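CRISPR-associated protein, Cse1 family (PDB 4H3T) probably serves as the large Cse1 subunit of the type I-E CRISPR surveillance complex Cascade, taking part in recognition of invading DNA. Local coordinates at residues A410-A415 with R523-A528; E457-R462 with E492-D497. The protein carries 1 engineered substitution. All blocks are in the same frame, centred on the assembly; numbering follows the deposited sequence.

Contact 1. Residues A410-A415 with R523-A528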
loop_
_atom_site.group_PDB
_atom_site.type_symbol
_atom_site.label_atom_id
_atom_site.label_comp_id
_atom_site.label_asym_id
_atom_site.label_seq_id
_atom_site.Cartn_x
_atom_site.Cartn_y
_atom_site.Cartn_z
ATOM N N ALA A 410 19.847 4.256 11.638
ATOM C CA ALA A 410 19.293 3.714 12.888
ATOM C C ALA A 410 20.363 3.735 14.031
ATOM O O ALA A 410 20.035 4.139 15.142
ATOM C CB ALA A 410 18.741 2.314 12.680
ATOM N N HIS A 411 21.625 3.462 13.727
ATOM C CA HIS A 411 22.668 3.528 14.729
ATOM C C HIS A 411 22.947 4.970 15.098
ATOM O O HIS A 411 23.182 5.220 16.259
ATOM C CB HIS A 411 23.990 2.854 14.285
ATOM C CG HIS A 411 23.919 1.360 14.237
ATOM N ND1 HIS A 411 24.611 0.647 13.301
ATOM C CD2 HIS A 411 23.257 0.496 15.025
ATOM C CE1 HIS A 411 24.305 -0.621 13.505
ATOM N NE2 HIS A 411 23.501 -0.760 14.528
ATOM N N ALA A 412 22.893 5.923 14.158
ATOM C CA ALA A 412 23.082 7.340 14.523
ATOM C C ALA A 412 21.933 7.815 15.416
ATOM O O ALA A 412 22.136 8.609 16.357
ATOM C CB ALA A 412 23.196 8.215 13.275
ATOM N N ALA A 413 20.711 7.374 15.118
ATOM C CA ALA A 413 19.539 7.772 15.939
ATOM C C ALA A 413 19.682 7.235 17.376
ATOM O O ALA A 413 19.372 7.919 18.319
ATOM C CB ALA A 413 18.253 7.239 15.316
ATOM N N GLN A 414 20.168 6.018 17.518
ATOM C CA GLN A 414 20.387 5.376 18.804
ATOM C C GLN A 414 21.514 6.098 19.536
ATOM O O GLN A 414 21.358 6.432 20.708
ATOM C CB GLN A 414 20.714 3.926 18.596
ATOM C CG GLN A 414 20.772 3.106 19.915
ATOM C CD GLN A 414 21.186 1.660 19.727
ATOM O OE1 GLN A 414 21.196 1.116 18.610
ATOM N NE2 GLN A 414 21.592 1.019 20.820
ATOM N N ALA A 415 22.627 6.410 18.848
ATOM C CA ALA A 415 23.728 7.165 19.463
ATOM C C ALA A 415 23.271 8.519 20.033
ATOM O O ALA A 415 23.735 8.961 21.088
ATOM C CB ALA A 415 24.836 7.388 18.464
ATOM N N ARG A 523 31.371 8.006 20.535
ATOM C CA ARG A 523 31.981 6.677 20.489
ATOM C C ARG A 523 31.063 5.679 19.749
ATOM O O ARG A 523 31.546 4.845 18.993
ATOM C CB ARG A 523 32.322 6.116 21.914
ATOM C CG ARG A 523 33.534 6.792 22.581
ATOM C CD ARG A 523 33.919 6.283 24.033
ATOM N NE ARG A 523 32.859 5.426 24.618
ATOM C CZ ARG A 523 32.036 5.713 25.640
ATOM N NH1 ARG A 523 32.153 6.858 26.308
ATOM N NH2 ARG A 523 31.106 4.843 26.014
HETATM N N MSE A 524 29.770 5.735 20.018
HETATM C CA MSE A 524 28.834 4.835 19.358
HETATM C C MSE A 524 28.784 5.122 17.859
HETATM O O MSE A 524 28.827 4.203 17.043
HETATM C CB MSE A 524 27.445 4.934 19.945
HETATM C CG MSE A 524 26.489 3.990 19.220
HETATM SE SE MSE A 524 24.767 3.548 19.993
HETATM C CE MSE A 524 24.279 2.557 18.295
ATOM N N LEU A 525 28.693 6.390 17.512
ATOM C CA LEU A 525 28.636 6.820 16.119
ATOM C C LEU A 525 29.895 6.358 15.347
ATOM O O LEU A 525 29.759 5.824 14.255
ATOM C CB LEU A 525 28.513 8.340 16.033
ATOM C CG LEU A 525 28.298 8.929 14.617
ATOM C CD1 LEU A 525 26.982 8.384 13.991
ATOM C CD2 LEU A 525 28.354 10.488 14.665
ATOM N N ALA A 526 31.090 6.504 15.951
ATOM C CA ALA A 526 32.367 6.078 15.380
ATOM C C ALA A 526 32.362 4.560 15.141
ATOM O O ALA A 526 32.729 4.111 14.058
ATOM C CB ALA A 526 33.538 6.456 16.299
ATOM N N ARG A 527 31.872 3.779 16.123
ATOM C CA ARG A 527 31.767 2.333 15.977
ATOM C C ARG A 527 30.831 1.965 14.818
ATOM O O ARG A 527 31.160 1.090 14.011
ATOM C CB ARG A 527 31.267 1.677 17.262
ATOM C CG ARG A 527 31.513 0.182 17.325
ATOM C CD ARG A 527 30.964 -0.405 18.609
ATOM N NE ARG A 527 31.683 0.068 19.795
ATOM C CZ ARG A 527 32.854 -0.402 20.239
ATOM N NH1 ARG A 527 33.490 -1.370 19.577
ATOM N NH2 ARG A 527 33.405 0.102 21.338
ATOM N N ALA A 528 29.664 2.598 14.737
ATOM C CA ALA A 528 28.736 2.287 13.652
ATOM C C ALA A 528 29.330 2.692 12.273
ATOM O O ALA A 528 29.142 2.000 11.281
ATOM C CB ALA A 528 27.436 3.014 13.878
HETATM O O HOH W 1 26.434 0.979 10.862
#

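Contact 2. Residues E457-R462 with E492-D497. Engineered in segment 457-462: Ile459 (natural residue Leu).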
loop_
_atom_site.group_PDB
_atom_site.type_symbol
_atom_site.label_atom_id
_atom_site.label_comp_id
_atom_site.label_asym_id
_atom_site.label_seq_id
_atom_site.Cartn_x
_atom_site.Cartn_y
_atom_site.Cartn_z
ATOM N N GLU A 457 13.270 10.217 16.162
ATOM C CA GLU A 457 12.306 10.608 15.117
ATOM C C GLU A 457 12.722 11.900 14.426
ATOM O O GLU A 457 12.543 12.052 13.221
ATOM C CB GLU A 457 10.866 10.719 15.650
ATOM C CG GLU A 457 10.261 9.383 16.036
ATOM C CD GLU A 457 10.229 8.356 14.916
ATOM O OE1 GLU A 457 10.107 8.728 13.719
ATOM O OE2 GLU A 457 10.381 7.166 15.242
ATOM N N GLU A 458 13.284 12.831 15.148
ATOM C CA GLU A 458 13.741 14.069 14.514
ATOM C C GLU A 458 14.885 13.804 13.477
ATOM O O GLU A 458 14.843 14.345 12.386
ATOM C CB GLU A 458 14.219 15.082 15.575
ATOM C CG GLU A 458 14.482 16.431 14.936
ATOM C CD GLU A 458 14.496 17.577 15.933
ATOM O OE1 GLU A 458 14.466 17.338 17.170
ATOM O OE2 GLU A 458 14.632 18.724 15.461
ATOM N N ILE A 459 15.893 13.004 13.798
ATOM C CA ILE A 459 16.922 12.713 12.804
ATOM C C ILE A 459 16.319 11.930 11.599
ATOM O O ILE A 459 16.665 12.219 10.471
ATOM C CB ILE A 459 18.174 12.013 13.385
ATOM C CG1 ILE A 459 19.341 12.179 12.374
ATOM C CG2 ILE A 459 17.955 10.539 13.762
ATOM C CD1 ILE A 459 20.637 11.610 12.689
ATOM N N TYR A 460 15.377 11.009 11.808
ATOM C CA TYR A 460 14.770 10.332 10.651
ATOM C C TYR A 460 14.060 11.343 9.730
ATOM O O TYR A 460 14.164 11.225 8.507
ATOM C CB TYR A 460 13.795 9.223 11.115
ATOM C CG TYR A 460 14.532 8.007 11.603
ATOM C CD1 TYR A 460 15.384 7.307 10.759
ATOM C CD2 TYR A 460 14.280 7.464 12.864
ATOM C CE1 TYR A 460 15.935 6.090 11.130
ATOM C CE2 TYR A 460 14.929 6.292 13.287
ATOM C CZ TYR A 460 15.782 5.633 12.408
ATOM O OH TYR A 460 16.351 4.422 12.596
ATOM N N GLY A 461 13.390 12.356 10.312
ATOM C CA GLY A 461 12.698 13.356 9.509
ATOM C C GLY A 461 13.707 14.132 8.668
ATOM O O GLY A 461 13.486 14.366 7.498
ATOM N N ARG A 462 14.860 14.488 9.275
ATOM C CA ARG A 462 15.956 15.180 8.591
ATOM C C ARG A 462 16.643 14.318 7.539
ATOM O O ARG A 462 17.151 14.858 6.573
ATOM C CB ARG A 462 17.000 15.640 9.611
ATOM C CG ARG A 462 16.495 16.832 10.427
ATOM C CD ARG A 462 16.810 18.156 9.747
ATOM N NE ARG A 462 18.240 18.473 9.904
ATOM C CZ ARG A 462 18.800 18.980 10.999
ATOM N NH1 ARG A 462 18.056 19.292 12.057
ATOM N NH2 ARG A 462 20.109 19.163 11.055
ATOM N N GLU A 492 26.528 11.687 9.699
ATOM C CA GLU A 492 27.306 12.229 10.824
ATOM C C GLU A 492 27.081 13.718 11.008
ATOM O O GLU A 492 26.984 14.171 12.147
ATOM C CB GLU A 492 28.823 12.041 10.622
ATOM C CG GLU A 492 29.347 10.647 10.866
ATOM C CD GLU A 492 30.856 10.706 11.058
ATOM O OE1 GLU A 492 31.587 10.597 10.042
ATOM O OE2 GLU A 492 31.290 11.054 12.182
ATOM N N ALA A 493 27.124 14.472 9.897
ATOM C CA ALA A 493 26.910 15.921 9.902
ATOM C C ALA A 493 25.509 16.264 10.443
ATOM O O ALA A 493 25.393 17.140 11.290
ATOM C CB ALA A 493 27.122 16.514 8.510
ATOM N N VAL A 494 24.473 15.516 10.057
ATOM C CA VAL A 494 23.132 15.769 10.576
ATOM C C VAL A 494 23.110 15.414 12.064
ATOM O O VAL A 494 22.639 16.210 12.867
ATOM C CB VAL A 494 22.046 15.018 9.770
ATOM C CG1 VAL A 494 20.673 15.151 10.442
ATOM C CG2 VAL A 494 22.008 15.531 8.337
ATOM N N ALA A 495 23.709 14.281 12.446
ATOM C CA ALA A 495 23.677 13.838 13.852
ATOM C C ALA A 495 24.436 14.794 14.766
ATOM O O ALA A 495 23.930 15.123 15.838
ATOM C CB ALA A 495 24.230 12.409 13.984
ATOM N N ARG A 496 25.576 15.343 14.309
ATOM C CA ARG A 496 26.334 16.317 15.129
ATOM C C ARG A 496 25.617 17.662 15.237
ATOM O O ARG A 496 25.717 18.311 16.260
ATOM C CB ARG A 496 27.740 16.503 14.549
ATOM C CG ARG A 496 28.591 15.256 14.823
ATOM C CD ARG A 496 29.943 15.277 14.066
ATOM N NE ARG A 496 31.040 14.843 14.943
ATOM C CZ ARG A 496 31.865 15.642 15.638
ATOM N NH1 ARG A 496 31.741 16.969 15.574
ATOM N NH2 ARG A 496 32.827 15.119 16.396
ATOM N N ASP A 497 24.904 18.093 14.209
ATOM C CA ASP A 497 24.110 19.321 14.298
ATOM C C ASP A 497 23.007 19.187 15.366
ATOM O O ASP A 497 22.783 20.100 16.177
ATOM C CB ASP A 497 23.469 19.630 12.942
ATOM C CG ASP A 497 22.757 20.953 12.906
ATOM O OD1 ASP A 497 23.423 21.985 13.109
ATOM O OD2 ASP A 497 21.527 20.958 12.706
#

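Contact 1. Residues A410-A415 with R523-A528
Met524, a selenomethionine modelled in two positions, has in the one described here CG anti to its own backbone N (chi1 179°) and stays extended to the methyl, which sends SE and CE straight across to helix 410-415. On that helix Gln414 also leaves with CG anti to N, while His411 takes the other course, its CG beside the backbone N (chi1 -72°). The Met524 chain meets both of them at about a right angle, and in this conformer its CE comes to rest between the two. CE lies 3.4 Å from Gln414 OE1, with the amide carbon almost as near, and 4.0 Å from CD2 of the His411 ring. Further back along the same side chain, Met524 CG packs 3.9 Å from Ala415 CB. One turn on, Ala528 CB presses on His411 CB at 3.5 Å and meets the ring obliquely. Between the two segments no direct hydrogen bond forms, and a water supplies a polar link: it lies in the imidazole plane, 3.1 Å from His411 ND1, and donates to Ala528 O. On the buried flank Leu525 reaches over with CD1 to touch Ala412 CB at 3.9 Å. Small alanines on both sides let the axes of the two short segments, nearly antiparallel at 168°, approach to 8.8 Å. Phe408 touches both Leu525 and Ala528, and Phe521 lies against Ala415. Beyond them, Ala412 meets Val491 of helix 481-504 and Ala413 turns to helix 445-473, so helix 397-415 is packed by three helices of the C-terminal bundle.

Contact 2. Residues E457-R462 with E492-D497
Ile459 and Val494 form the close-fitting half of this crossing, with Ile459 CG1 3.8 Å from Val494 CG1. Ile459 is an engineered residue, leucine in the natural sequence. With CG1 anti to the backbone N and the chain extended, it carries CD1 past the valine to Ala495, where CD1 lies 3.9 Å from Ala495 CB. The same Val494 CG1 also touches Arg462 CB at 3.8 Å, so a single methyl fills the angle between two residues of helix 445-473. Ile459 and Ala495 are buried; Arg462 and Asp497, by contrast, stand at the exposed margin. Arg462 was modelled in two conformers, consistent with some mobility on this side. In the conformer described here it folds back at chi2 and chi3, its guanidinium passes obliquely by Val494, and NH2 gives a salt-bridging hydrogen bond to Asp497 OD2, 2.8 Å long and bent to 148°. The oxygen is met on its anti side and somewhat out of the carboxylate plane, and the two flat groups are turned 66° against each other: a one-point grip rather than a paired, coplanar one. Leu498, on helix 481-504, touches both Ile459 and Arg462. With the axes of the short segments 10.4 Å apart and 138° between their directions, this is splayed antiparallel packing of consecutive long helices, consistent with the C-terminal four-helix bundle of Cse1 proteins.

Both contacts belong to the same C-terminal helical bundle, with centres about 12 Å apart, yet they join different pairs: helices 397-415 and 511-532 in contact 1, helices 445-473 and 481-504 in contact 2. They meet through Ala413, whose CB lies 3.7 Å from Ile459 CG2, and through Leu525, which rests on the Glu492 carboxylate. Each is buried on one flank and more open on the other. Contact 1 is closer and nearly antiparallel, its polar link made by a water; contact 2 is wider and more steeply crossed, and in the Arg462 conformer described its outer edge is closed by a direct salt bridge. The buried side chains of each are largely apolar.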